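Local coordinates for protein fanconi-associated nuclease 1 homolog (Pseudomonas aeruginosa, PDB 5Y7Q) that is a bacterial homologue of Fanconi-associated nuclease 1, with HTH, SAP and VRR-NUC family regions, and is seen here bound to DNA, at residues Y42-F47 / L76-Q81; I70-E75 / L116-V121; L84-M89 / A103-T108. One frame throughout, in Å; residues are numbered along the deposited sequence.

Starting at the N terminus, helix 42-57 opens contact 1, which closes at the start of helix 78-89 after a run of 28 mostly helical residues. Before it closes, helix 64-75 opens contact 2, so the two cross; contact 2 ends far later, at the C-terminal end of helix 108-118 and the turn beyond. Contact 3 joins the later part of helix 78-89 to the loop ahead of helix 108-118. It follows contact 1 in series and lies wholly within the span of contact 2. Helix 78-89 serves contacts 1 and 3, and all three tie helices and connecting loops of the HTH domain together, two of them reaching bound DNA.

Contact 1 (Y42-F47 / L76-Q81); sequences YYLHNF and LPEASQ. With nucleotides of chain B.
L44 reaches from the first turn of helix 42-57 across to the start of helix 78-89, dividing its two methyls between neighbouring side chains. CD1 meets CB of Q81 at 3.5 Å, and CD2 lies 3.9 Å from CG of E78. With CG anti to the backbone N (chi1 173°), the leucine branch extends toward the second helix and runs at about a right angle to the Q81 side chain. Leucine suits the place because its forked end can touch two residues while asking for no polar partner.

The polar ends of E78 and Q81 are carried past this apolar patch. Both chains are extended beyond CG, offering methylene to L44 and sending their heads elsewhere: OE2 of E78 forms a salt bridge with R48, one turn further along L44's helix, and NE2 of Q81 binds the backbone O of F73. P77 takes the N-cap position of helix 78-89, its carbonyl O accepting N of Q81 at 3.1 Å.

Two residues before L44, Y42 faces the DNA. Its OH donates a hydrogen bond to OP2 of DG10 of chain B at 2.6 Å, with the phosphorus in the plane of the phenol ring, at its edge. The ring is placed by a first torsion that sets CG between the backbone N and the carbonyl carbon (chi1 69°), while CD1 of Y43 lies 3.9 Å above one face, offset toward the rim. Tyrosine fits here, being a flat spacer with a donor at its far end.

Between the helices, then, the chemistry is purely apolar, with no hydrogen bond across; polar groups are satisfied outside the pair, E78 by R48 and buried Q81 by F73 O, while the helix turn that packs through L44 also gives the DNA phosphate a hydroxyl donor.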
loop_
_atom_site.group_PDB
_atom_site.type_symbol
_atom_site.label_atom_id
_atom_site.label_comp_id
_atom_site.label_asym_id
_atom_site.label_seq_id
_atom_site.Cartn_x
_atom_site.Cartn_y
_atom_site.Cartn_z
ATOM N N TYR A 42 -23.683 -16.735 -3.590
ATOM C CA TYR A 42 -22.494 -16.316 -4.338
ATOM C C TYR A 42 -21.218 -16.372 -3.495
ATOM O O TYR A 42 -20.179 -16.867 -3.957
ATOM C CB TYR A 42 -22.689 -14.886 -4.889
ATOM C CG TYR A 42 -22.715 -13.805 -3.828
ATOM C CD1 TYR A 42 -23.893 -13.476 -3.163
ATOM C CD2 TYR A 42 -21.553 -13.149 -3.451
ATOM C CE1 TYR A 42 -23.904 -12.512 -2.162
ATOM C CE2 TYR A 42 -21.553 -12.187 -2.464
ATOM C CZ TYR A 42 -22.725 -11.870 -1.825
ATOM O OH TYR A 42 -22.711 -10.909 -0.836
ATOM N N TYR A 43 -21.303 -15.911 -2.243
ATOM C CA TYR A 43 -20.131 -15.847 -1.372
ATOM C C TYR A 43 -19.629 -17.244 -1.008
ATOM O O TYR A 43 -18.418 -17.504 -1.048
ATOM C CB TYR A 43 -20.474 -15.046 -0.112
ATOM C CG TYR A 43 -21.639 -15.620 0.705
ATOM C CD1 TYR A 43 -22.963 -15.376 0.335
ATOM C CD2 TYR A 43 -21.412 -16.406 1.840
ATOM C CE1 TYR A 43 -24.029 -15.897 1.057
ATOM C CE2 TYR A 43 -22.470 -16.910 2.582
ATOM C CZ TYR A 43 -23.782 -16.662 2.186
ATOM O OH TYR A 43 -24.851 -17.175 2.907
ATOM N N LEU A 44 -20.543 -18.157 -0.652
ATOM C CA LEU A 44 -20.143 -19.533 -0.361
ATOM C C LEU A 44 -19.479 -20.186 -1.572
ATOM O O LEU A 44 -18.414 -20.801 -1.443
ATOM C CB LEU A 44 -21.353 -20.339 0.097
ATOM C CG LEU A 44 -21.164 -21.834 0.284
ATOM C CD1 LEU A 44 -20.162 -22.077 1.373
ATOM C CD2 LEU A 44 -22.493 -22.422 0.650
ATOM N N HIS A 45 -20.096 -20.047 -2.760
ATOM C CA HIS A 45 -19.483 -20.489 -4.017
ATOM C C HIS A 45 -18.042 -19.991 -4.155
ATOM O O HIS A 45 -17.131 -20.762 -4.502
ATOM C CB HIS A 45 -20.302 -19.998 -5.209
ATOM C CG HIS A 45 -21.677 -20.571 -5.289
ATOM N ND1 HIS A 45 -22.055 -21.707 -4.606
ATOM C CD2 HIS A 45 -22.765 -20.175 -5.993
ATOM C CE1 HIS A 45 -23.319 -21.982 -4.877
ATOM N NE2 HIS A 45 -23.774 -21.067 -5.715
ATOM N N ASN A 46 -17.815 -18.698 -3.897
ATOM C CA ASN A 46 -16.453 -18.187 -3.998
ATOM C C ASN A 46 -15.532 -18.886 -2.996
ATOM O O ASN A 46 -14.395 -19.259 -3.329
ATOM C CB ASN A 46 -16.431 -16.660 -3.800
ATOM C CG ASN A 46 -17.304 -15.904 -4.819
ATOM O OD1 ASN A 46 -17.627 -16.425 -5.895
ATOM N ND2 ASN A 46 -17.685 -14.665 -4.472
ATOM N N PHE A 47 -16.018 -19.101 -1.774
ATOM C CA PHE A 47 -15.191 -19.730 -0.746
ATOM C C PHE A 47 -14.803 -21.166 -1.117
ATOM O O PHE A 47 -13.637 -21.566 -0.950
ATOM C CB PHE A 47 -15.936 -19.701 0.586
ATOM C CG PHE A 47 -15.078 -20.030 1.763
ATOM C CD1 PHE A 47 -14.409 -19.033 2.447
ATOM C CD2 PHE A 47 -14.931 -21.328 2.184
ATOM C CE1 PHE A 47 -13.611 -19.336 3.530
ATOM C CE2 PHE A 47 -14.140 -21.624 3.266
ATOM C CZ PHE A 47 -13.479 -20.627 3.939
ATOM N N LEU A 76 -19.966 -30.372 5.519
ATOM C CA LEU A 76 -21.023 -29.619 6.175
ATOM C C LEU A 76 -22.247 -29.467 5.277
ATOM O O LEU A 76 -22.123 -29.352 4.055
ATOM C CB LEU A 76 -20.524 -28.239 6.568
ATOM C CG LEU A 76 -19.661 -28.293 7.815
ATOM C CD1 LEU A 76 -18.848 -27.022 7.893
ATOM C CD2 LEU A 76 -20.563 -28.515 9.026
ATOM N N PRO A 77 -23.439 -29.453 5.866
ATOM C CA PRO A 77 -24.629 -29.059 5.109
ATOM C C PRO A 77 -24.498 -27.623 4.638
ATOM O O PRO A 77 -23.828 -26.806 5.273
ATOM C CB PRO A 77 -25.764 -29.214 6.126
ATOM C CG PRO A 77 -25.089 -29.108 7.459
ATOM C CD PRO A 77 -23.756 -29.757 7.271
ATOM N N GLU A 78 -25.167 -27.317 3.525
ATOM C CA GLU A 78 -24.954 -26.042 2.848
ATOM C C GLU A 78 -25.136 -24.865 3.798
ATOM O O GLU A 78 -24.306 -23.950 3.828
ATOM C CB GLU A 78 -25.899 -25.911 1.654
ATOM C CG GLU A 78 -25.396 -24.961 0.555
ATOM C CD GLU A 78 -26.081 -25.207 -0.789
ATOM O OE1 GLU A 78 -27.329 -25.316 -0.814
ATOM O OE2 GLU A 78 -25.368 -25.308 -1.815
ATOM N N ALA A 79 -26.199 -24.883 4.608
ATOM C CA ALA A 79 -26.485 -23.731 5.458
ATOM C C ALA A 79 -25.383 -23.497 6.490
ATOM O O ALA A 79 -25.074 -22.347 6.829
ATOM C CB ALA A 79 -27.834 -23.900 6.146
ATOM N N SER A 80 -24.770 -24.563 6.997
ATOM C CA SER A 80 -23.690 -24.357 7.950
ATOM C C SER A 80 -22.438 -23.838 7.261
ATOM O O SER A 80 -21.746 -22.960 7.801
ATOM C CB SER A 80 -23.399 -25.642 8.702
ATOM O OG SER A 80 -24.614 -26.232 9.092
ATOM N N GLN A 81 -22.124 -24.364 6.072
ATOM C CA GLN A 81 -21.080 -23.737 5.261
ATOM C C GLN A 81 -21.330 -22.233 5.109
ATOM O O GLN A 81 -20.452 -21.407 5.402
ATOM C CB GLN A 81 -21.010 -24.407 3.885
ATOM C CG GLN A 81 -20.402 -25.792 3.868
ATOM C CD GLN A 81 -20.320 -26.365 2.464
ATOM O OE1 GLN A 81 -21.222 -26.171 1.665
ATOM N NE2 GLN A 81 -19.242 -27.081 2.162
ATOM P P DG B 10 -25.927 -10.004 0.196
ATOM O OP1 DG B 10 -27.336 -10.454 0.218
ATOM O OP2 DG B 10 -24.820 -10.825 0.712
ATOM O "O5'" DG B 10 -25.665 -9.603 -1.317
ATOM C "C5'" DG B 10 -26.563 -8.707 -1.951
ATOM C "C4'" DG B 10 -25.901 -8.057 -3.124
ATOM O "O4'" DG B 10 -24.886 -7.156 -2.639
ATOM C "C3'" DG B 10 -25.205 -9.042 -4.057
ATOM O "O3'" DG B 10 -25.755 -8.960 -5.350
ATOM C "C2'" DG B 10 -23.736 -8.623 -4.054
ATOM C "C1'" DG B 10 -23.767 -7.220 -3.478
ATOM N N9 DG B 10 -22.587 -6.941 -2.692
ATOM C C8 DG B 10 -21.980 -7.777 -1.784
ATOM N N7 DG B 10 -20.921 -7.262 -1.230
ATOM C C5 DG B 10 -20.813 -6.006 -1.819
ATOM C C6 DG B 10 -19.854 -4.981 -1.622
ATOM O O6 DG B 10 -18.868 -4.983 -0.860
ATOM N N1 DG B 10 -20.120 -3.869 -2.435
ATOM C C2 DG B 10 -21.179 -3.772 -3.326
ATOM N N2 DG B 10 -21.284 -2.632 -4.019
ATOM N N3 DG B 10 -22.079 -4.718 -3.510
ATOM C C4 DG B 10 -21.833 -5.804 -2.730
#

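Contact 2 (I70-E75 / L116-V121); sequences IAAFAE and LALGWV
The methyl of A72 is the bump of this contact, and it enters the hollow between the side chains of W120 and L118. CB of A72 lies 3.6 Å from CH2 of W120, and on the leucine side its distance to CD2 of L118 is 4.1 Å. A side chain this small lets the far end of the indole come right up to helix 64-75: CH2 of W120 stops 3.6 Å from the backbone N of F73, which lies in the indole plane at the ring edge. The indole gets there with CG anti to the carbonyl carbon (chi1 -61°), which carries its six-membered ring to A72 and F73.

F73 borders the same groove. Its CB is 4.2 Å from W120 CH2, and W120 CZ3 stands at the edge of the phenyl ring, near its plane. Tryptophan suits the gap because its rigid bicycle is long enough to span it. CD1 of L118 rests 3.8 Å above one indole face, offset toward the rim.

The turn between L118 and W120 runs through G119, whose positive phi (78°) would press a CB against the preceding carbonyl O; glycine has none. Nearby, the F69 ring meets that of W120, their planes about 35° apart, and L76 touches both W120 and L118. With no hydrogen bond across, the contact rests on fit of shape and partial burial of apolar surface.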
loop_
_atom_site.group_PDB
_atom_site.type_symbol
_atom_site.label_atom_id
_atom_site.label_comp_id
_atom_site.label_asym_id
_atom_site.label_seq_id
_atom_site.Cartn_x
_atom_site.Cartn_y
_atom_site.Cartn_z
ATOM N N ILE A 70 -10.325 -28.585 5.409
ATOM C CA ILE A 70 -10.930 -28.521 4.080
ATOM C C ILE A 70 -11.926 -29.662 3.886
ATOM O O ILE A 70 -13.070 -29.445 3.452
ATOM C CB ILE A 70 -9.837 -28.505 3.000
ATOM C CG1 ILE A 70 -9.066 -27.191 3.084
ATOM C CG2 ILE A 70 -10.444 -28.629 1.631
ATOM C CD1 ILE A 70 -8.178 -26.931 1.885
ATOM N N ALA A 71 -11.524 -30.878 4.268
ATOM C CA ALA A 71 -12.405 -32.047 4.174
ATOM C C ALA A 71 -13.641 -31.895 5.053
ATOM O O ALA A 71 -14.782 -32.126 4.608
ATOM C CB ALA A 71 -11.637 -33.314 4.559
ATOM N N ALA A 72 -13.436 -31.522 6.317
ATOM C CA ALA A 72 -14.565 -31.391 7.225
ATOM C C ALA A 72 -15.566 -30.383 6.680
ATOM O O ALA A 72 -16.772 -30.655 6.641
ATOM C CB ALA A 72 -14.079 -30.998 8.621
ATOM N N PHE A 73 -15.068 -29.231 6.197
ATOM C CA PHE A 73 -15.942 -28.223 5.612
ATOM C C PHE A 73 -16.749 -28.786 4.450
ATOM O O PHE A 73 -17.944 -28.493 4.317
ATOM C CB PHE A 73 -15.111 -27.032 5.151
ATOM C CG PHE A 73 -15.930 -25.909 4.566
ATOM C CD1 PHE A 73 -16.355 -24.866 5.359
ATOM C CD2 PHE A 73 -16.270 -25.902 3.223
ATOM C CE1 PHE A 73 -17.105 -23.846 4.835
ATOM C CE2 PHE A 73 -17.018 -24.875 2.693
ATOM C CZ PHE A 73 -17.439 -23.848 3.504
ATOM N N ALA A 74 -16.109 -29.574 3.578
ATOM C CA ALA A 74 -16.859 -30.242 2.515
ATOM C C ALA A 74 -17.982 -31.132 3.060
ATOM O O ALA A 74 -19.002 -31.337 2.385
ATOM C CB ALA A 74 -15.914 -31.071 1.652
ATOM N N GLU A 75 -17.822 -31.672 4.268
ATOM C CA GLU A 75 -18.905 -32.484 4.821
ATOM C C GLU A 75 -20.101 -31.673 5.325
ATOM O O GLU A 75 -21.170 -32.243 5.540
ATOM C CB GLU A 75 -18.377 -33.358 5.963
ATOM C CG GLU A 75 -17.141 -34.154 5.596
ATOM C CD GLU A 75 -17.303 -34.900 4.289
ATOM O OE1 GLU A 75 -18.334 -35.592 4.122
ATOM O OE2 GLU A 75 -16.403 -34.779 3.424
ATOM N N LEU A 116 -20.713 -25.892 15.917
ATOM C CA LEU A 116 -20.409 -26.131 17.325
ATOM C C LEU A 116 -19.797 -27.513 17.539
ATOM O O LEU A 116 -18.883 -27.669 18.356
ATOM C CB LEU A 116 -21.665 -25.959 18.178
ATOM C CG LEU A 116 -22.321 -24.579 18.097
ATOM C CD1 LEU A 116 -23.520 -24.518 19.006
ATOM C CD2 LEU A 116 -21.342 -23.478 18.445
ATOM N N ALA A 117 -20.270 -28.529 16.803
ATOM C CA ALA A 117 -19.762 -29.890 17.047
ATOM C C ALA A 117 -18.282 -30.040 16.680
ATOM O O ALA A 117 -17.568 -30.842 17.300
ATOM C CB ALA A 117 -20.599 -30.930 16.289
ATOM N N LEU A 118 -17.815 -29.299 15.673
ATOM C CA LEU A 118 -16.422 -29.310 15.246
ATOM C C LEU A 118 -15.526 -28.402 16.078
ATOM O O LEU A 118 -14.299 -28.445 15.915
ATOM C CB LEU A 118 -16.323 -28.863 13.789
ATOM C CG LEU A 118 -16.820 -29.786 12.689
ATOM C CD1 LEU A 118 -17.268 -28.954 11.475
ATOM C CD2 LEU A 118 -15.722 -30.764 12.320
ATOM N N GLY A 119 -16.100 -27.556 16.929
ATOM C CA GLY A 119 -15.313 -26.594 17.661
ATOM C C GLY A 119 -14.880 -25.376 16.866
ATOM O O GLY A 119 -14.176 -24.515 17.414
ATOM N N TRP A 120 -15.274 -25.268 15.598
ATOM C CA TRP A 120 -14.961 -24.057 14.856
ATOM C C TRP A 120 -15.774 -22.862 15.331
ATOM O O TRP A 120 -15.447 -21.729 14.968
ATOM C CB TRP A 120 -15.192 -24.279 13.365
ATOM C CG TRP A 120 -14.330 -25.345 12.793
ATOM C CD1 TRP A 120 -13.254 -25.950 13.384
ATOM C CD2 TRP A 120 -14.472 -25.946 11.511
ATOM N NE1 TRP A 120 -12.713 -26.889 12.538
ATOM C CE2 TRP A 120 -13.444 -26.906 11.382
ATOM C CE3 TRP A 120 -15.358 -25.753 10.448
ATOM C CZ2 TRP A 120 -13.289 -27.677 10.242
ATOM C CZ3 TRP A 120 -15.198 -26.511 9.320
ATOM C CH2 TRP A 120 -14.172 -27.468 9.223
ATOM N N VAL A 121 -16.827 -23.081 16.112
ATOM C CA VAL A 121 -17.550 -22.008 16.779
ATOM C C VAL A 121 -17.798 -22.459 18.210
ATOM O O VAL A 121 -18.244 -23.587 18.432
ATOM C CB VAL A 121 -18.878 -21.671 16.067
ATOM C CG1 VAL A 121 -19.689 -20.660 16.864
ATOM C CG2 VAL A 121 -18.638 -21.140 14.653
#

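Contact 3 (L84-M89 / A103-T108); sequences LVRMVM and AEIGDT. With nucleotides of chain B.
R86 and E104 meet in a salt bridge, NH2 of the arginine donating to OE2 of the glutamate at 3.0 Å. The bond is nearly straight at the hydrogen (171°) and lies in the guanidinium plane. It meets OE2 from above the carboxylate plane, 44° out of it, and the two flat groups are turned 69° apart. OE2 also accepts the OH of Y43, whose ring makes a cation-pi contact with R86, so two donors grip this oxygen.

The guanidinium edge between NH1 and NH2 serves the DNA, while E104 lies on the NE side of NH2. NH1 binds OP2 of DG10 of chain B at 3.0 Å, and NH2 reaches that oxygen at 3.2 Å. Glutamate and phosphate, both at the edge of the guanidinium, together limit its rotation. Arginine suits this place, having enough N-H groups to serve both. In this HTH domain, helix 78-89 presents R86 to the DNA backbone and the loop before helix 108-118 supplies its counter-charge.

Apolar contact lies beneath: CD1 of I105 is 4.3 Å from CG of R86. Past CG the arginine chain bends at chi2, which sends the guanidinium on to E104 and the phosphate.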
loop_
_atom_site.group_PDB
_atom_site.type_symbol
_atom_site.label_atom_id
_atom_site.label_comp_id
_atom_site.label_asym_id
_atom_site.label_seq_id
_atom_site.Cartn_x
_atom_site.Cartn_y
_atom_site.Cartn_z
ATOM N N LEU A 84 -20.830 -20.172 8.206
ATOM C CA LEU A 84 -19.410 -20.006 8.469
ATOM C C LEU A 84 -18.848 -18.855 7.660
ATOM O O LEU A 84 -18.242 -17.917 8.205
ATOM C CB LEU A 84 -18.647 -21.278 8.137
ATOM C CG LEU A 84 -17.248 -21.207 8.735
ATOM C CD1 LEU A 84 -17.383 -20.826 10.203
ATOM C CD2 LEU A 84 -16.549 -22.543 8.602
ATOM N N VAL A 85 -19.059 -18.901 6.348
ATOM C CA VAL A 85 -18.419 -17.907 5.503
ATOM C C VAL A 85 -18.892 -16.516 5.889
ATOM O O VAL A 85 -18.089 -15.561 5.962
ATOM C CB VAL A 85 -18.681 -18.247 4.032
ATOM C CG1 VAL A 85 -18.185 -17.162 3.156
ATOM C CG2 VAL A 85 -17.965 -19.549 3.701
ATOM N N ARG A 86 -20.181 -16.390 6.233
ATOM C CA ARG A 86 -20.670 -15.111 6.734
ATOM C C ARG A 86 -19.876 -14.641 7.951
ATOM O O ARG A 86 -19.470 -13.480 8.013
ATOM C CB ARG A 86 -22.148 -15.201 7.064
ATOM C CG ARG A 86 -23.000 -15.390 5.870
ATOM C CD ARG A 86 -22.842 -14.287 4.884
ATOM N NE ARG A 86 -24.023 -14.270 4.040
ATOM C CZ ARG A 86 -24.344 -13.303 3.182
ATOM N NH1 ARG A 86 -23.557 -12.252 3.050
ATOM N NH2 ARG A 86 -25.476 -13.392 2.478
ATOM N N MET A 87 -19.638 -15.519 8.934
ATOM C CA MET A 87 -18.888 -15.049 10.101
ATOM C C MET A 87 -17.455 -14.659 9.730
ATOM O O MET A 87 -16.925 -13.656 10.234
ATOM C CB MET A 87 -18.893 -16.117 11.200
ATOM C CG MET A 87 -20.311 -16.545 11.635
ATOM S SD MET A 87 -20.394 -18.009 12.648
ATOM C CE MET A 87 -19.498 -17.433 14.052
ATOM N N VAL A 88 -16.831 -15.421 8.832
ATOM C CA VAL A 88 -15.443 -15.179 8.459
ATOM C C VAL A 88 -15.295 -13.835 7.771
ATOM O O VAL A 88 -14.323 -13.114 7.996
ATOM C CB VAL A 88 -14.939 -16.324 7.566
ATOM C CG1 VAL A 88 -13.538 -16.040 7.060
ATOM C CG2 VAL A 88 -15.008 -17.674 8.315
ATOM N N MET A 89 -16.254 -13.464 6.933
ATOM C CA MET A 89 -16.115 -12.222 6.179
ATOM C C MET A 89 -16.527 -10.988 6.959
ATOM O O MET A 89 -16.352 -9.873 6.448
ATOM C CB MET A 89 -16.935 -12.289 4.896
ATOM C CG MET A 89 -16.412 -13.318 3.945
ATOM S SD MET A 89 -17.396 -13.451 2.462
ATOM C CE MET A 89 -19.056 -13.086 3.125
ATOM N N ALA A 103 -31.484 -14.862 5.030
ATOM C CA ALA A 103 -32.645 -15.576 4.504
ATOM C C ALA A 103 -32.272 -16.863 3.765
ATOM O O ALA A 103 -33.024 -17.841 3.816
ATOM C CB ALA A 103 -33.458 -14.657 3.604
ATOM N N GLU A 104 -31.143 -16.888 3.053
ATOM C CA GLU A 104 -30.701 -18.131 2.421
ATOM C C GLU A 104 -30.444 -19.214 3.451
ATOM O O GLU A 104 -30.586 -20.404 3.152
ATOM C CB GLU A 104 -29.409 -17.921 1.620
ATOM C CG GLU A 104 -29.105 -16.497 1.167
ATOM C CD GLU A 104 -28.443 -15.639 2.229
ATOM O OE1 GLU A 104 -29.138 -14.739 2.740
ATOM O OE2 GLU A 104 -27.243 -15.847 2.530
ATOM N N ILE A 105 -29.987 -18.820 4.638
ATOM C CA ILE A 105 -29.631 -19.783 5.669
ATOM C C ILE A 105 -30.863 -20.222 6.469
ATOM O O ILE A 105 -30.987 -21.392 6.857
ATOM C CB ILE A 105 -28.528 -19.169 6.549
ATOM C CG1 ILE A 105 -27.497 -18.487 5.636
ATOM C CG2 ILE A 105 -27.854 -20.222 7.360
ATOM C CD1 ILE A 105 -26.110 -18.273 6.242
ATOM N N GLY A 106 -31.807 -19.307 6.702
ATOM C CA GLY A 106 -32.921 -19.579 7.586
ATOM C C GLY A 106 -32.537 -19.503 9.049
ATOM O O GLY A 106 -31.757 -18.628 9.450
ATOM N N ASP A 107 -33.077 -20.426 9.846
ATOM C CA ASP A 107 -32.818 -20.491 11.279
ATOM C C ASP A 107 -31.322 -20.529 11.560
ATOM O O ASP A 107 -30.611 -21.422 11.088
ATOM C CB ASP A 107 -33.508 -21.742 11.839
ATOM C CG ASP A 107 -33.340 -21.907 13.344
ATOM O OD1 ASP A 107 -32.515 -21.205 13.968
ATOM O OD2 ASP A 107 -34.049 -22.776 13.905
ATOM N N THR A 108 -30.849 -19.577 12.366
ATOM C CA THR A 108 -29.417 -19.495 12.631
ATOM C C THR A 108 -28.966 -20.582 13.586
ATOM O O THR A 108 -27.938 -21.218 13.354
ATOM C CB THR A 108 -29.052 -18.126 13.202
ATOM O OG1 THR A 108 -29.468 -17.107 12.286
ATOM C CG2 THR A 108 -27.539 -18.010 13.423
ATOM P P DG B 10 -25.927 -10.004 0.196
ATOM O OP1 DG B 10 -27.336 -10.454 0.218
ATOM O OP2 DG B 10 -24.820 -10.825 0.712
ATOM O "O5'" DG B 10 -25.665 -9.603 -1.317
ATOM C "C5'" DG B 10 -26.563 -8.707 -1.951
ATOM C "C4'" DG B 10 -25.901 -8.057 -3.124
ATOM O "O4'" DG B 10 -24.886 -7.156 -2.639
ATOM C "C3'" DG B 10 -25.205 -9.042 -4.057
ATOM O "O3'" DG B 10 -25.755 -8.960 -5.350
ATOM C "C2'" DG B 10 -23.736 -8.623 -4.054
ATOM C "C1'" DG B 10 -23.767 -7.220 -3.478
ATOM N N9 DG B 10 -22.587 -6.941 -2.692
ATOM C C8 DG B 10 -21.980 -7.777 -1.784
ATOM N N7 DG B 10 -20.921 -7.262 -1.230
ATOM C C5 DG B 10 -20.813 -6.006 -1.819
ATOM C C6 DG B 10 -19.854 -4.981 -1.622
ATOM O O6 DG B 10 -18.868 -4.983 -0.860
ATOM N N1 DG B 10 -20.120 -3.869 -2.435
ATOM C C2 DG B 10 -21.179 -3.772 -3.326
ATOM N N2 DG B 10 -21.284 -2.632 -4.019
ATOM N N3 DG B 10 -22.079 -4.718 -3.510
ATOM C C4 DG B 10 -21.833 -5.804 -2.730
#